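Local coordinates for agmatinase (Deinococcus radiodurans, PDB 1WOH), which probably catalyses the manganese-dependent hydrolysis of agmatine to putrescine and urea, at residues A[167-181]-A[196-208]. Sequence-based numbering, arbitrary orientation.
Sequences CEALPNLVHITTVGL and ARGHTIIPMDDVT
Thr-200 N donates to Ile-176 O, and Thr-178 N donates to Thr-200 O; Ile-202 N then reaches Thr-178 O, and its own carbonyl takes Gly-180 N. These bonds join strands 173-181 and 200-203 in parallel, the two strands of a beta-alpha-beta unit whose helix is 188-196. On the face holding Thr-177 and Val-179, Ile-202 runs alongside Val-179. Its CB sits 3.5 Å from Thr-178 O. CG1 passes close to the same oxygen, CG2 meets Val-179 CG1 at 4.2 Å, and the tip CD1 ends 3.6 Å from Val-179 CG2 and 3.9 Å from Thr-177 CG2. Ile-202 CG1 lies anti to the carbonyl carbon (chi1 -55°) and the chain runs on extended (chi2 175°), which brings CD1 to those two methyls. Val-179 CG1 also touches Val-207 CG2, the two side chains crossing at about a right angle. Leu-181 crosses Ile-201 similarly, its CD1 3.3 Å from Ile-201 CG2, a tight contact. Near the start of the pairing, His-175 brings its ring edge to Thr-200, with NE2 2.9 Å from OG1 in the ring plane; either may donate. Ile-176 CB stands over the His-199 ring, 4.0 Å from its centroid in a CH-pi contact, while Cys-167 SG lies at that ring's edge and Phe-148 packs edge-to-face. An alanine in place of His-199 would lose the ring and is likely to leave Ile-176 and Phe-148 without their shared aromatic partner. Water 2 donates to both Thr-178 OG1 and Thr-200 O, and Thr-178 OG1 also hydrogen-bonds Gln-141 OE1. Met-204 N gives Leu-181 O a 2.9 Å bond where helix 204-209 begins. Backbone hydrogen bonds and the packed aliphatic branches of Val-179, Ile-202 and Val-207 thus tie the end strand to one whose Thr-178 neighbours the manganese ligand Asp-143.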
loop_
_atom_site.group_PDB
_atom_site.type_symbol
_atom_site.label_atom_id
_atom_site.label_comp_id
_atom_site.label_asym_id
_atom_site.label_seq_id
_atom_site.Cartn_x
_atom_site.Cartn_y
_atom_site.Cartn_z
ATOM N N CYS A 167 23.423 27.450 -15.997
ATOM C CA CYS A 167 23.748 28.549 -16.891
ATOM C C CYS A 167 24.815 29.477 -16.346
ATOM O O CYS A 167 25.700 29.908 -17.083
ATOM C CB CYS A 167 22.485 29.338 -17.247
ATOM S SG CYS A 167 21.440 28.480 -18.461
ATOM N N GLU A 168 24.755 29.785 -15.057
ATOM C CA GLU A 168 25.764 30.670 -14.503
ATOM C C GLU A 168 27.126 29.986 -14.393
ATOM O O GLU A 168 28.158 30.652 -14.345
ATOM C CB GLU A 168 25.312 31.238 -13.149
ATOM C CG GLU A 168 24.661 30.261 -12.212
ATOM C CD GLU A 168 24.294 30.898 -10.879
ATOM O OE1 GLU A 168 23.483 31.850 -10.863
ATOM O OE2 GLU A 168 24.824 30.445 -9.846
ATOM N N ALA A 169 27.138 28.658 -14.388
ATOM C CA ALA A 169 28.394 27.925 -14.297
ATOM C C ALA A 169 28.938 27.515 -15.667
ATOM O O ALA A 169 30.121 27.196 -15.800
ATOM C CB ALA A 169 28.214 26.689 -13.426
ATOM N N LEU A 170 28.083 27.544 -16.686
ATOM C CA LEU A 170 28.487 27.129 -18.028
ATOM C C LEU A 170 28.158 28.147 -19.107
ATOM O O LEU A 170 27.063 28.138 -19.673
ATOM C CB LEU A 170 27.815 25.798 -18.371
ATOM C CG LEU A 170 28.128 24.669 -17.387
ATOM C CD1 LEU A 170 27.066 23.576 -17.471
ATOM C CD2 LEU A 170 29.511 24.119 -17.690
ATOM N N PRO A 171 29.107 29.041 -19.420
ATOM C CA PRO A 171 28.811 30.029 -20.456
ATOM C C PRO A 171 28.473 29.391 -21.804
ATOM O O PRO A 171 27.844 30.026 -22.650
ATOM C CB PRO A 171 30.086 30.879 -20.501
ATOM C CG PRO A 171 31.157 29.901 -20.100
ATOM C CD PRO A 171 30.502 29.149 -18.958
ATOM N N ASN A 172 28.874 28.136 -21.991
ATOM C CA ASN A 172 28.603 27.424 -23.242
ATOM C C ASN A 172 27.159 26.920 -23.341
ATOM O O ASN A 172 26.695 26.572 -24.431
ATOM C CB ASN A 172 29.581 26.254 -23.419
ATOM C CG ASN A 172 29.495 25.239 -22.296
ATOM O OD1 ASN A 172 29.581 25.593 -21.120
ATOM N ND2 ASN A 172 29.337 23.966 -22.653
ATOM N N LEU A 173 26.451 26.882 -22.211
ATOM C CA LEU A 173 25.049 26.446 -22.200
ATOM C C LEU A 173 24.281 27.666 -22.691
ATOM O O LEU A 173 23.861 28.520 -21.901
ATOM C CB LEU A 173 24.612 26.076 -20.779
ATOM C CG LEU A 173 23.440 25.097 -20.651
ATOM C CD1 LEU A 173 23.126 24.891 -19.173
ATOM C CD2 LEU A 173 22.222 25.624 -21.387
ATOM N N VAL A 174 24.092 27.740 -24.006
ATOM C CA VAL A 174 23.458 28.897 -24.615
ATOM C C VAL A 174 21.957 28.932 -24.791
ATOM O O VAL A 174 21.397 30.001 -25.034
ATOM C CB VAL A 174 24.084 29.181 -25.998
ATOM C CG1 VAL A 174 25.577 29.431 -25.852
ATOM C CG2 VAL A 174 23.837 28.002 -26.932
ATOM N N HIS A 175 21.289 27.792 -24.673
ATOM C CA HIS A 175 19.854 27.810 -24.881
ATOM C C HIS A 175 19.146 26.619 -24.273
ATOM O O HIS A 175 19.679 25.517 -24.243
ATOM C CB HIS A 175 19.566 27.863 -26.389
ATOM C CG HIS A 175 18.116 28.017 -26.725
ATOM N ND1 HIS A 175 17.286 26.943 -26.966
ATOM C CD2 HIS A 175 17.341 29.122 -26.820
ATOM C CE1 HIS A 175 16.061 27.381 -27.197
ATOM N NE2 HIS A 175 16.067 28.700 -27.113
ATOM N N ILE A 176 17.945 26.869 -23.772
ATOM C CA ILE A 176 17.113 25.819 -23.200
ATOM C C ILE A 176 15.728 25.907 -23.813
ATOM O O ILE A 176 15.178 26.994 -23.994
ATOM C CB ILE A 176 16.949 25.955 -21.662
ATOM C CG1 ILE A 176 18.311 25.879 -20.974
ATOM C CG2 ILE A 176 16.057 24.823 -21.128
ATOM C CD1 ILE A 176 18.221 25.960 -19.434
ATOM N N THR A 177 15.174 24.752 -24.148
ATOM C CA THR A 177 13.834 24.683 -24.696
ATOM C C THR A 177 13.088 23.835 -23.680
ATOM O O THR A 177 13.396 22.656 -23.521
ATOM C CB THR A 177 13.806 23.963 -26.054
ATOM O OG1 THR A 177 14.572 24.708 -27.008
ATOM C CG2 THR A 177 12.371 23.829 -26.544
ATOM N N THR A 178 12.123 24.437 -22.993
ATOM C CA THR A 178 11.349 23.730 -21.973
ATOM C C THR A 178 9.941 23.457 -22.467
ATOM O O THR A 178 9.229 24.374 -22.879
ATOM C CB THR A 178 11.282 24.557 -20.685
ATOM O OG1 THR A 178 12.612 24.939 -20.315
ATOM C CG2 THR A 178 10.664 23.743 -19.555
ATOM N N VAL A 179 9.534 22.193 -22.403
ATOM C CA VAL A 179 8.216 21.814 -22.890
ATOM C C VAL A 179 7.400 21.052 -21.855
ATOM O O VAL A 179 7.910 20.138 -21.211
ATOM C CB VAL A 179 8.356 20.936 -24.152
ATOM C CG1 VAL A 179 6.984 20.597 -24.717
ATOM C CG2 VAL A 179 9.220 21.653 -25.179
ATOM N N GLY A 180 6.131 21.437 -21.711
ATOM C CA GLY A 180 5.241 20.772 -20.777
ATOM C C GLY A 180 4.825 21.600 -19.575
ATOM O O GLY A 180 4.047 21.134 -18.741
ATOM N N LEU A 181 5.320 22.831 -19.495
ATOM C CA LEU A 181 5.016 23.707 -18.366
ATOM C C LEU A 181 3.526 23.919 -18.122
ATOM O O LEU A 181 2.748 24.139 -19.056
ATOM C CB LEU A 181 5.692 25.071 -18.555
ATOM C CG LEU A 181 7.218 25.107 -18.693
ATOM C CD1 LEU A 181 7.679 26.551 -18.801
ATOM C CD2 LEU A 181 7.872 24.440 -17.489
ATOM N N ALA A 196 14.313 36.482 -21.151
ATOM C CA ALA A 196 15.290 37.520 -21.460
ATOM C C ALA A 196 16.617 36.946 -21.960
ATOM O O ALA A 196 17.387 37.647 -22.620
ATOM C CB ALA A 196 15.519 38.409 -20.234
ATOM N N ARG A 197 16.875 35.676 -21.645
ATOM C CA ARG A 197 18.093 34.979 -22.071
ATOM C C ARG A 197 17.860 34.284 -23.413
ATOM O O ARG A 197 18.758 33.620 -23.942
ATOM C CB ARG A 197 18.505 33.907 -21.056
ATOM C CG ARG A 197 19.022 34.417 -19.736
ATOM C CD ARG A 197 19.413 33.250 -18.844
ATOM N NE ARG A 197 20.547 32.501 -19.376
ATOM C CZ ARG A 197 21.797 32.619 -18.938
ATOM N NH1 ARG A 197 22.083 33.455 -17.951
ATOM N NH2 ARG A 197 22.763 31.900 -19.493
ATOM N N GLY A 198 16.648 34.412 -23.940
ATOM C CA GLY A 198 16.330 33.795 -25.216
ATOM C C GLY A 198 15.832 32.363 -25.109
ATOM O O GLY A 198 15.589 31.715 -26.129
ATOM N N HIS A 199 15.681 31.857 -23.887
ATOM C CA HIS A 199 15.203 30.483 -23.718
ATOM C C HIS A 199 13.802 30.349 -24.309
ATOM O O HIS A 199 13.046 31.321 -24.391
ATOM C CB HIS A 199 15.185 30.093 -22.238
ATOM C CG HIS A 199 16.546 29.910 -21.637
ATOM N ND1 HIS A 199 17.708 30.283 -22.279
ATOM C CD2 HIS A 199 16.927 29.405 -20.439
ATOM C CE1 HIS A 199 18.744 30.013 -21.504
ATOM N NE2 HIS A 199 18.296 29.479 -20.381
ATOM N N THR A 200 13.459 29.135 -24.724
ATOM C CA THR A 200 12.153 28.871 -25.317
ATOM C C THR A 200 11.260 28.148 -24.320
ATOM O O THR A 200 11.605 27.080 -23.817
ATOM C CB THR A 200 12.300 28.023 -26.591
ATOM O OG1 THR A 200 13.174 28.698 -27.504
ATOM C CG2 THR A 200 10.944 27.813 -27.263
ATOM N N ILE A 201 10.113 28.749 -24.040
ATOM C CA ILE A 201 9.160 28.203 -23.091
ATOM C C ILE A 201 7.927 27.715 -23.835
ATOM O O ILE A 201 7.219 28.503 -24.459
ATOM C CB ILE A 201 8.762 29.287 -22.060
ATOM C CG1 ILE A 201 9.988 29.667 -21.227
ATOM C CG2 ILE A 201 7.620 28.798 -21.185
ATOM C CD1 ILE A 201 9.702 30.677 -20.125
ATOM N N ILE A 202 7.676 26.413 -23.776
ATOM C CA ILE A 202 6.523 25.839 -24.461
ATOM C C ILE A 202 5.549 25.208 -23.469
ATOM O O ILE A 202 5.744 24.078 -23.023
ATOM C CB ILE A 202 6.970 24.772 -25.496
ATOM C CG1 ILE A 202 7.997 25.381 -26.461
ATOM C CG2 ILE A 202 5.763 24.273 -26.283
ATOM C CD1 ILE A 202 8.594 24.385 -27.463
ATOM N N PRO A 203 4.487 25.941 -23.103
ATOM C CA PRO A 203 3.476 25.453 -22.157
ATOM C C PRO A 203 2.813 24.184 -22.689
ATOM O O PRO A 203 2.759 23.973 -23.898
ATOM C CB PRO A 203 2.488 26.613 -22.077
ATOM C CG PRO A 203 3.325 27.812 -22.432
ATOM C CD PRO A 203 4.162 27.302 -23.562
ATOM N N MET A 204 2.315 23.343 -21.787
ATOM C CA MET A 204 1.649 22.105 -22.193
ATOM C C MET A 204 0.455 22.420 -23.097
ATOM O O MET A 204 0.143 21.654 -24.008
ATOM C CB MET A 204 1.174 21.334 -20.957
ATOM C CG MET A 204 0.494 20.009 -21.256
ATOM S SD MET A 204 1.568 18.826 -22.086
ATOM C CE MET A 204 0.386 18.015 -23.158
ATOM N N ASP A 205 -0.211 23.545 -22.845
ATOM C CA ASP A 205 -1.360 23.934 -23.660
ATOM C C ASP A 205 -1.014 24.041 -25.148
ATOM O O ASP A 205 -1.859 23.774 -26.004
ATOM C CB ASP A 205 -1.943 25.267 -23.182
ATOM C CG ASP A 205 -2.691 25.139 -21.871
ATOM O OD1 ASP A 205 -3.539 24.228 -21.757
ATOM O OD2 ASP A 205 -2.439 25.954 -20.959
ATOM N N ASP A 206 0.218 24.439 -25.454
ATOM C CA ASP A 206 0.650 24.563 -26.844
ATOM C C ASP A 206 0.830 23.179 -27.447
ATOM O O ASP A 206 0.531 22.956 -28.623
ATOM C CB ASP A 206 1.966 25.337 -26.942
ATOM C CG ASP A 206 1.822 26.789 -26.523
ATOM O OD1 ASP A 206 0.676 27.244 -26.322
ATOM O OD2 ASP A 206 2.859 27.477 -26.401
ATOM N N VAL A 207 1.335 22.252 -26.640
ATOM C CA VAL A 207 1.533 20.883 -27.093
ATOM C C VAL A 207 0.178 20.300 -27.471
ATOM O O VAL A 207 0.036 19.634 -28.498
ATOM C CB VAL A 207 2.154 20.013 -25.980
ATOM C CG1 VAL A 207 2.255 18.572 -26.432
ATOM C CG2 VAL A 207 3.529 20.540 -25.619
ATOM N N THR A 208 -0.818 20.548 -26.628
ATOM C CA THR A 208 -2.161 20.041 -26.873
ATOM C C THR A 208 -2.776 20.705 -28.101
ATOM O O THR A 208 -3.359 20.038 -28.954
ATOM C CB THR A 208 -3.072 20.296 -25.656
ATOM O OG1 THR A 208 -2.533 19.619 -24.511
ATOM C CG2 THR A 208 -4.492 19.784 -25.921
HETATM O O HOH W 1 18.988 31.473 -25.491
HETATM O O HOH W 2 13.343 27.317 -21.205
HETATM O O HOH W 3 0.157 24.876 -20.007
#